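Local coordinates for sugar kinase (Agrobacterium tumefaciens, PDB 2RBC), which probably transfers a phosphoryl group from ATP to a hydroxyl of a sugar or related substrate, as other ribokinase (pfkB) family kinases do, at residues P212-L217 and P228-R233; L33-A38 and L172-V177; L43-D48 and E267-L272. One frame throughout, in Å; residues are numbered along the deposited sequence.

Contact 1: residues P212-L217 and P228-R233. With SO4 (sulfate ion), chain E.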
loop_
_atom_site.group_PDB
_atom_site.type_symbol
_atom_site.label_atom_id
_atom_site.label_comp_id
_atom_site.label_asym_id
_atom_site.label_seq_id
_atom_site.Cartn_x
_atom_site.Cartn_y
_atom_site.Cartn_z
ATOM N N PRO A 212 22.522 1.197 -14.888
ATOM C CA PRO A 212 22.929 1.933 -13.700
ATOM C C PRO A 212 23.940 1.225 -12.802
ATOM O O PRO A 212 24.828 1.872 -12.249
ATOM C CB PRO A 212 21.620 2.134 -12.942
ATOM C CG PRO A 212 20.570 1.837 -13.851
ATOM C CD PRO A 212 21.073 0.973 -14.930
ATOM N N ALA A 213 23.834 -0.094 -12.646
ATOM C CA ALA A 213 24.794 -0.816 -11.798
ATOM C C ALA A 213 26.200 -0.786 -12.422
ATOM O O ALA A 213 27.203 -0.503 -11.749
ATOM C CB ALA A 213 24.323 -2.277 -11.617
ATOM N N ALA A 214 26.255 -1.055 -13.727
ATOM C CA ALA A 214 27.509 -1.053 -14.463
ATOM C C ALA A 214 28.155 0.327 -14.472
ATOM O O ALA A 214 29.386 0.436 -14.388
ATOM C CB ALA A 214 27.286 -1.550 -15.860
ATOM N N THR A 215 27.324 1.365 -14.561
ATOM C CA THR A 215 27.785 2.757 -14.506
ATOM C C THR A 215 28.478 3.009 -13.183
ATOM O O THR A 215 29.552 3.576 -13.135
ATOM C CB THR A 215 26.589 3.724 -14.661
ATOM O OG1 THR A 215 25.891 3.439 -15.896
ATOM C CG2 THR A 215 27.042 5.143 -14.634
ATOM N N ARG A 216 27.845 2.577 -12.100
ATOM C CA ARG A 216 28.416 2.799 -10.798
ATOM C C ARG A 216 29.705 2.045 -10.609
ATOM O O ARG A 216 30.658 2.571 -10.037
ATOM C CB ARG A 216 27.451 2.389 -9.678
ATOM C CG ARG A 216 28.043 2.772 -8.313
ATOM C CD ARG A 216 27.177 2.404 -7.088
ATOM N NE ARG A 216 25.809 2.905 -7.179
ATOM C CZ ARG A 216 24.884 2.736 -6.231
ATOM N NH1 ARG A 216 25.170 2.087 -5.105
ATOM N NH2 ARG A 216 23.662 3.219 -6.417
ATOM N N LEU A 217 29.734 0.807 -11.088
ATOM C CA LEU A 217 30.883 -0.060 -10.875
ATOM C C LEU A 217 32.116 0.396 -11.657
ATOM O O LEU A 217 33.236 0.266 -11.159
ATOM C CB LEU A 217 30.512 -1.530 -11.199
ATOM C CG LEU A 217 31.444 -2.654 -10.727
ATOM C CD1 LEU A 217 31.692 -2.626 -9.202
ATOM C CD2 LEU A 217 30.855 -3.996 -11.150
ATOM N N PRO A 228 34.635 -3.461 -22.032
ATOM C CA PRO A 228 36.073 -3.716 -21.942
ATOM C C PRO A 228 36.643 -3.790 -20.514
ATOM O O PRO A 228 37.448 -4.684 -20.229
ATOM C CB PRO A 228 36.691 -2.579 -22.773
ATOM C CG PRO A 228 35.627 -2.245 -23.745
ATOM C CD PRO A 228 34.348 -2.381 -22.999
ATOM N N VAL A 229 36.179 -2.896 -19.634
ATOM C CA VAL A 229 36.677 -2.832 -18.272
ATOM C C VAL A 229 36.122 -4.006 -17.464
ATOM O O VAL A 229 36.843 -4.625 -16.706
ATOM C CB VAL A 229 36.295 -1.506 -17.552
ATOM C CG1 VAL A 229 37.241 -1.307 -16.339
ATOM C CG2 VAL A 229 36.408 -0.333 -18.497
ATOM N N LEU A 230 34.839 -4.312 -17.643
ATOM C CA LEU A 230 34.205 -5.346 -16.871
ATOM C C LEU A 230 34.762 -6.721 -17.296
ATOM O O LEU A 230 34.977 -7.578 -16.453
ATOM C CB LEU A 230 32.668 -5.286 -17.017
ATOM C CG LEU A 230 31.949 -4.116 -16.343
ATOM C CD1 LEU A 230 30.446 -4.086 -16.717
ATOM C CD2 LEU A 230 32.164 -4.231 -14.801
ATOM N N HIS A 231 35.031 -6.913 -18.579
ATOM C CA HIS A 231 35.671 -8.134 -19.006
ATOM C C HIS A 231 37.073 -8.311 -18.377
ATOM O O HIS A 231 37.430 -9.377 -17.914
ATOM C CB HIS A 231 35.813 -8.211 -20.518
ATOM C CG HIS A 231 36.684 -9.352 -20.943
ATOM N ND1 HIS A 231 36.271 -10.663 -20.837
ATOM C CD2 HIS A 231 37.975 -9.392 -21.343
ATOM C CE1 HIS A 231 37.255 -11.457 -21.215
ATOM N NE2 HIS A 231 38.295 -10.709 -21.544
ATOM N N ALA A 232 37.859 -7.247 -18.394
ATOM C CA ALA A 232 39.211 -7.278 -17.888
ATOM C C ALA A 232 39.206 -7.602 -16.406
ATOM O O ALA A 232 40.075 -8.322 -15.951
ATOM C CB ALA A 232 39.937 -5.959 -18.152
ATOM N N ARG A 233 38.240 -7.069 -15.665
ATOM C CA ARG A 233 38.117 -7.331 -14.233
ATOM C C ARG A 233 37.717 -8.786 -13.907
ATOM O O ARG A 233 38.154 -9.334 -12.911
ATOM C CB ARG A 233 37.122 -6.374 -13.586
ATOM C CG ARG A 233 37.636 -4.974 -13.488
ATOM C CD ARG A 233 36.624 -4.115 -12.768
ATOM N NE ARG A 233 37.006 -2.713 -12.841
ATOM C CZ ARG A 233 36.247 -1.719 -12.396
ATOM N NH1 ARG A 233 35.054 -1.972 -11.881
ATOM N NH2 ARG A 233 36.666 -0.474 -12.515
HETATM S S SO4 E . 28.253 3.008 -3.113
HETATM O O1 SO4 E . 28.842 4.132 -3.840
HETATM O O2 SO4 E . 29.109 2.611 -1.994
HETATM O O3 SO4 E . 26.917 3.359 -2.624
HETATM O O4 SO4 E . 28.158 1.887 -4.030
HETATM O O HOH W 1 35.973 1.999 -11.050
#
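Within the crossover between parallel strands 206-210 and 238-242, Ala214 and Leu217 of helix 211-218 meet Leu230 and Arg233 of helix 223-233. The two short axes approach to 11.2 Å at a crossing angle of 72°, so contact is confined to a small patch of side chains. Leu230 serves both apolar partners, one with each methyl: CD1 lies 4.1 Å from Ala214 CB, while CD2 comes to 3.9 Å from Leu217 CD2 in one of the two conformers of that leucine. Phe209 lies beneath all three side chains. At the outer edge the extended Arg233 passes Leu217 in the opposite direction, and its NH1 donates to Leu217 O across 3.0 Å with a nearly straight N-H...O angle of 171°. The oxygen lies in the guanidinium plane, although the donor stands well above the carbonyl plane. A water donates a hydrogen bond to the same oxygen and accepts one from Arg233 NH2. Away from this interface, Arg216 NH1 donates to O4 of a sulfate, probably from the crystallisation liquor, that Val194 N also binds. Such apolar packing, closed on its exposed side by an arginine-to-carbonyl bond, joins consecutive helices of a beta-alpha-beta crossover.

Contact 2: residues L33-A38 and L172-V177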
loop_
_atom_site.group_PDB
_atom_site.type_symbol
_atom_site.label_atom_id
_atom_site.label_comp_id
_atom_site.label_asym_id
_atom_site.label_seq_id
_atom_site.Cartn_x
_atom_site.Cartn_y
_atom_site.Cartn_z
ATOM N N LEU A 33 16.887 -22.260 -9.465
ATOM C CA LEU A 33 16.802 -21.601 -8.173
ATOM C C LEU A 33 17.028 -20.118 -8.306
ATOM O O LEU A 33 18.084 -19.682 -8.748
ATOM C CB LEU A 33 17.853 -22.118 -7.200
ATOM C CG LEU A 33 17.872 -21.518 -5.775
ATOM C CD1 LEU A 33 16.504 -21.713 -4.989
ATOM C CD2 LEU A 33 19.038 -22.082 -4.974
ATOM N N CYS A 34 16.047 -19.348 -7.874
ATOM C CA CYS A 34 16.181 -17.879 -7.789
ATOM C C CYS A 34 16.296 -17.507 -6.331
ATOM O O CYS A 34 15.622 -18.069 -5.492
ATOM C CB CYS A 34 14.984 -17.202 -8.430
ATOM S SG CYS A 34 14.815 -17.677 -10.155
ATOM N N VAL A 35 17.178 -16.564 -6.019
ATOM C CA VAL A 35 17.406 -16.134 -4.646
ATOM C C VAL A 35 17.337 -14.616 -4.534
ATOM O O VAL A 35 18.006 -13.906 -5.298
ATOM C CB VAL A 35 18.790 -16.551 -4.161
ATOM C CG1 VAL A 35 19.013 -16.119 -2.708
ATOM C CG2 VAL A 35 18.997 -18.085 -4.364
ATOM N N GLY A 36 16.513 -14.141 -3.601
ATOM C CA GLY A 36 16.454 -12.724 -3.251
ATOM C C GLY A 36 15.123 -12.135 -2.837
ATOM O O GLY A 36 14.416 -12.673 -2.017
ATOM N N ALA A 37 14.774 -11.019 -3.460
ATOM C CA ALA A 37 13.599 -10.233 -3.090
ATOM C C ALA A 37 12.230 -10.858 -3.339
ATOM O O ALA A 37 11.986 -11.452 -4.382
ATOM C CB ALA A 37 13.682 -8.871 -3.764
ATOM N N ALA A 38 11.348 -10.651 -2.360
ATOM C CA ALA A 38 9.950 -11.096 -2.332
ATOM C C ALA A 38 9.180 -9.991 -1.620
ATOM O O ALA A 38 9.292 -9.837 -0.377
ATOM C CB ALA A 38 9.809 -12.419 -1.597
ATOM N N LEU A 172 25.965 -15.015 -2.114
ATOM C CA LEU A 172 27.359 -15.423 -2.235
ATOM C C LEU A 172 27.503 -16.923 -2.126
ATOM O O LEU A 172 28.203 -17.560 -2.909
ATOM C CB LEU A 172 28.203 -14.749 -1.153
ATOM C CG LEU A 172 29.709 -14.998 -1.211
ATOM C CD1 LEU A 172 30.308 -14.619 -2.576
ATOM C CD2 LEU A 172 30.404 -14.222 -0.087
ATOM N N ASP A 173 26.818 -17.498 -1.160
ATOM C CA ASP A 173 26.895 -18.934 -0.930
ATOM C C ASP A 173 26.286 -19.726 -2.056
ATOM O O ASP A 173 26.830 -20.767 -2.467
ATOM C CB ASP A 173 26.121 -19.311 0.313
ATOM C CG ASP A 173 26.910 -19.151 1.573
ATOM O OD1 ASP A 173 28.140 -18.860 1.510
ATOM O OD2 ASP A 173 26.278 -19.329 2.650
ATOM N N VAL A 174 25.134 -19.272 -2.540
ATOM C CA VAL A 174 24.452 -19.984 -3.624
ATOM C C VAL A 174 25.303 -19.970 -4.924
ATOM O O VAL A 174 25.443 -20.995 -5.627
ATOM C CB VAL A 174 23.028 -19.417 -3.854
ATOM C CG1 VAL A 174 22.464 -19.967 -5.165
ATOM C CG2 VAL A 174 22.079 -19.771 -2.622
ATOM N N LEU A 175 25.870 -18.808 -5.238
ATOM C CA LEU A 175 26.739 -18.699 -6.399
ATOM C C LEU A 175 27.953 -19.625 -6.277
ATOM O O LEU A 175 28.283 -20.324 -7.211
ATOM C CB LEU A 175 27.221 -17.260 -6.662
ATOM C CG LEU A 175 26.171 -16.240 -7.099
ATOM C CD1 LEU A 175 26.783 -14.800 -7.100
ATOM C CD2 LEU A 175 25.562 -16.591 -8.460
ATOM N N THR A 176 28.615 -19.585 -5.125
ATOM C CA THR A 176 29.801 -20.393 -4.880
ATOM C C THR A 176 29.543 -21.876 -5.022
ATOM O O THR A 176 30.289 -22.588 -5.733
ATOM C CB THR A 176 30.387 -20.090 -3.505
ATOM O OG1 THR A 176 30.708 -18.698 -3.465
ATOM C CG2 THR A 176 31.689 -20.940 -3.236
ATOM N N VAL A 177 28.501 -22.353 -4.356
ATOM C CA VAL A 177 28.203 -23.798 -4.354
ATOM C C VAL A 177 27.804 -24.205 -5.789
ATOM O O VAL A 177 28.343 -25.165 -6.353
ATOM C CB VAL A 177 27.092 -24.148 -3.297
ATOM C CG1 VAL A 177 26.665 -25.633 -3.395
ATOM C CG2 VAL A 177 27.592 -23.808 -1.875
#
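With chi1 at 168°, Val174 turns CG1 away from its own backbone N and presents both methyls to the strand, where Leu33 and Val35 lie two residues apart. The matching torsion of Val35 (-179°) sets CG2 opposite its carbonyl carbon, and this is the branch that makes the contact. The two valines meet tip to tip: Val35 CG2 is 3.9 Å from Val174 CG2 and 4.0 Å from Val174 CG1, so a single strand methyl sits against both branches of the helix residue. Leu33 approaches at a slant, its CD2 stopping 4.0 Å from Val174 CG1. That gamma methyl is therefore shared by two strand side chains, a compact example of how one branched residue on a helix can span alternate residues of a strand. Cys34, between them, points away to the other face of the sheet. No hydrogen bond links the two segments; the join is wholly apolar and buried. On the helix, Leu172 O takes bonds from Thr176 N at 3.0 Å and from Thr176 OG1 at 2.8 Å, the two donors arriving from opposite faces of the carbonyl plane. Farther on from Val35, Ala37 N is bonded to Asp164 OD2 and Ala37 O to Ser70 OG. Strand 31-35 runs parallel to both of its neighbours, 82-90 and 160-163, deep in the main sheet. Val174 rests on Trp86 of the one and on Val161 and Val163 of the other, which places helix 168-180 over all three strands, while Ile155 of helix 152-155 packs against Leu33 alongside it.

Contact 3: residues L43-D48 and E267-L272. With EDO (1,2-ethanediol), chain L.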
loop_
_atom_site.group_PDB
_atom_site.type_symbol
_atom_site.label_atom_id
_atom_site.label_comp_id
_atom_site.label_asym_id
_atom_site.label_seq_id
_atom_site.Cartn_x
_atom_site.Cartn_y
_atom_site.Cartn_z
ATOM N N LEU A 43 0.392 -1.338 -6.954
ATOM C CA LEU A 43 0.630 -0.531 -8.133
ATOM C C LEU A 43 -0.629 0.255 -8.413
ATOM O O LEU A 43 -1.667 -0.334 -8.682
ATOM C CB LEU A 43 0.963 -1.409 -9.360
ATOM C CG LEU A 43 2.014 -2.516 -9.211
ATOM C CD1 LEU A 43 2.213 -3.184 -10.558
ATOM C CD2 LEU A 43 3.321 -1.949 -8.650
ATOM N N PHE A 44 -0.529 1.582 -8.298
ATOM C CA PHE A 44 -1.628 2.499 -8.462
ATOM C C PHE A 44 -1.418 3.207 -9.789
ATOM O O PHE A 44 -0.443 3.937 -9.934
ATOM C CB PHE A 44 -1.615 3.585 -7.366
ATOM C CG PHE A 44 -1.883 3.080 -5.982
ATOM C CD1 PHE A 44 -3.175 3.003 -5.501
ATOM C CD2 PHE A 44 -0.837 2.766 -5.129
ATOM C CE1 PHE A 44 -3.432 2.576 -4.215
ATOM C CE2 PHE A 44 -1.096 2.370 -3.818
ATOM C CZ PHE A 44 -2.382 2.253 -3.385
ATOM N N ARG A 45 -2.324 2.986 -10.735
ATOM C CA ARG A 45 -2.224 3.541 -12.097
ATOM C C ARG A 45 -3.010 4.842 -12.123
ATOM O O ARG A 45 -4.205 4.871 -11.819
ATOM C CB ARG A 45 -2.755 2.530 -13.105
ATOM C CG ARG A 45 -2.157 2.640 -14.467
ATOM C CD ARG A 45 -2.843 1.705 -15.377
ATOM N NE ARG A 45 -2.272 1.749 -16.722
ATOM C CZ ARG A 45 -2.657 0.961 -17.708
ATOM N NH1 ARG A 45 -3.611 0.081 -17.524
ATOM N NH2 ARG A 45 -2.078 1.054 -18.902
ATOM N N VAL A 46 -2.310 5.929 -12.402
ATOM C CA VAL A 46 -2.880 7.255 -12.370
ATOM C C VAL A 46 -2.648 7.958 -13.722
ATOM O O VAL A 46 -1.799 7.535 -14.491
ATOM C CB VAL A 46 -2.260 8.079 -11.241
ATOM C CG1 VAL A 46 -2.545 7.419 -9.872
ATOM C CG2 VAL A 46 -0.735 8.268 -11.468
ATOM N N ALA A 47 -3.422 9.012 -14.005
ATOM C CA ALA A 47 -3.229 9.802 -15.224
ATOM C C ALA A 47 -1.976 10.639 -15.028
ATOM O O ALA A 47 -0.952 10.434 -15.690
ATOM C CB ALA A 47 -4.424 10.680 -15.484
ATOM N N ASP A 48 -2.044 11.529 -14.055
ATOM C CA ASP A 48 -0.960 12.441 -13.776
ATOM C C ASP A 48 -0.272 12.099 -12.472
ATOM O O ASP A 48 -0.916 11.967 -11.419
ATOM C CB ASP A 48 -1.490 13.874 -13.682
ATOM C CG ASP A 48 -2.123 14.347 -14.978
ATOM O OD1 ASP A 48 -1.653 13.925 -16.060
ATOM O OD2 ASP A 48 -3.088 15.138 -14.914
ATOM N N GLU A 267 5.872 -0.598 -27.639
ATOM C CA GLU A 267 5.440 0.515 -26.836
ATOM C C GLU A 267 5.583 0.160 -25.377
ATOM O O GLU A 267 4.893 -0.724 -24.914
ATOM C CB GLU A 267 4.017 0.834 -27.090
ATOM C CG GLU A 267 3.591 1.927 -26.140
ATOM C CD GLU A 267 2.284 2.447 -26.476
ATOM O OE1 GLU A 267 1.830 2.152 -27.602
ATOM O OE2 GLU A 267 1.698 3.112 -25.597
ATOM N N ALA A 268 6.456 0.874 -24.668
ATOM C CA ALA A 268 6.744 0.613 -23.260
ATOM C C ALA A 268 5.649 1.119 -22.329
ATOM O O ALA A 268 5.845 2.149 -21.649
ATOM C CB ALA A 268 8.042 1.267 -22.868
ATOM N N VAL A 269 4.570 0.351 -22.207
ATOM C CA VAL A 269 3.477 0.660 -21.270
ATOM C C VAL A 269 3.910 0.648 -19.783
ATOM O O VAL A 269 3.521 1.529 -18.989
ATOM C CB VAL A 269 2.301 -0.337 -21.474
ATOM C CG1 VAL A 269 1.167 -0.082 -20.503
ATOM C CG2 VAL A 269 1.803 -0.254 -22.898
ATOM N N ASP A 270 4.678 -0.361 -19.408
ATOM C CA ASP A 270 5.125 -0.535 -18.029
ATOM C C ASP A 270 6.401 -1.349 -18.025
ATOM O O ASP A 270 6.379 -2.544 -18.260
ATOM C CB ASP A 270 4.013 -1.169 -17.188
ATOM C CG ASP A 270 4.417 -1.416 -15.741
ATOM O OD1 ASP A 270 5.492 -0.962 -15.309
ATOM O OD2 ASP A 270 3.647 -2.096 -15.043
ATOM N N THR A 271 7.527 -0.688 -17.780
ATOM C CA THR A 271 8.814 -1.367 -17.798
ATOM C C THR A 271 9.159 -1.987 -16.430
ATOM O O THR A 271 10.175 -2.607 -16.289
ATOM C CB THR A 271 9.942 -0.417 -18.205
ATOM O OG1 THR A 271 10.073 0.576 -17.193
ATOM C CG2 THR A 271 9.673 0.236 -19.540
ATOM N N LEU A 272 8.291 -1.848 -15.430
ATOM C CA LEU A 272 8.554 -2.472 -14.125
ATOM C C LEU A 272 8.744 -3.974 -14.310
ATOM O O LEU A 272 7.929 -4.610 -14.955
ATOM C CB LEU A 272 7.387 -2.153 -13.172
ATOM C CG LEU A 272 7.494 -2.589 -11.721
ATOM C CD1 LEU A 272 8.735 -2.021 -11.043
ATOM C CD2 LEU A 272 6.206 -2.169 -10.977
HETATM C C1 EDO L . 12.859 2.157 -17.155
HETATM O O1 EDO L . 11.608 2.832 -17.381
HETATM C C2 EDO L . 13.207 2.109 -15.659
HETATM O O2 EDO L . 13.329 0.751 -15.182
#
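Strand 39-45 runs beside loop 267-272, which has no regular structure, the backbones staying well apart with Leu43 CA and Leu272 CA separated by 10.1 Å; only side chains bridge the distance. Leu43 and Leu272 reach toward each other tip to tip, and Leu272 CD2 lies 3.7 Å from Leu43 CD2 and 4.1 Å from Leu43 CD1. Ile125 of the adjoining strand 121-127 touches both leucines. Two residues along, Arg45 runs out fully extended, its CG roughly opposite the backbone N (chi1 -152°), until NH2 passes 3.8 Å from Val269 CG1. This is an oblique brush rather than a polar bond; the charge of Arg45 is met by a salt bridge from NH1 to Glu60 OE1. The loop is shaped from within: Asp270 OD1 accepts from Leu272 N at 2.9 Å, closing an Asx turn, with the donor above the carboxylate plane. The other carboxylate oxygen, Asp270 OD2, takes bonds from Gly311 N and Gly312 N, so both oxygens of this buried acid are engaged. Thr271 OG1 lies 2.7 Å from O1 of an ethanediol, which Arg133 also holds. The four-stranded sheet containing strand 39-45 probably corresponds to the lid of ribokinase-family enzymes, and Phe44 packs on Val136 of the second subunit. Asp270 and Thr271 match the start of the pfkB signature that leads into helix 274-287, consistent with a lid-to-body contact at the edge of the probable active-site cleft.

In the fold
From the N terminus, strand 31-35 supplies the first half of contact 2, and strand 39-45, next in the chain, the first half of contact 3. Contact 2 closes when helix 168-180 returns to the main sheet, while contact 3 is still open; the two therefore cross. Contact 1 then forms locally, after contact 2 has closed, between helices 211-218 and 223-233, and lies nested inside the long loop that residues 267-272 finally close. Contacts 1 and 2 thus belong to the layered body of the kinase, with centres about 21 Å apart, whereas contact 3, about 30 Å from each between centres, ties that body to the four-stranded sheet, the probable lid.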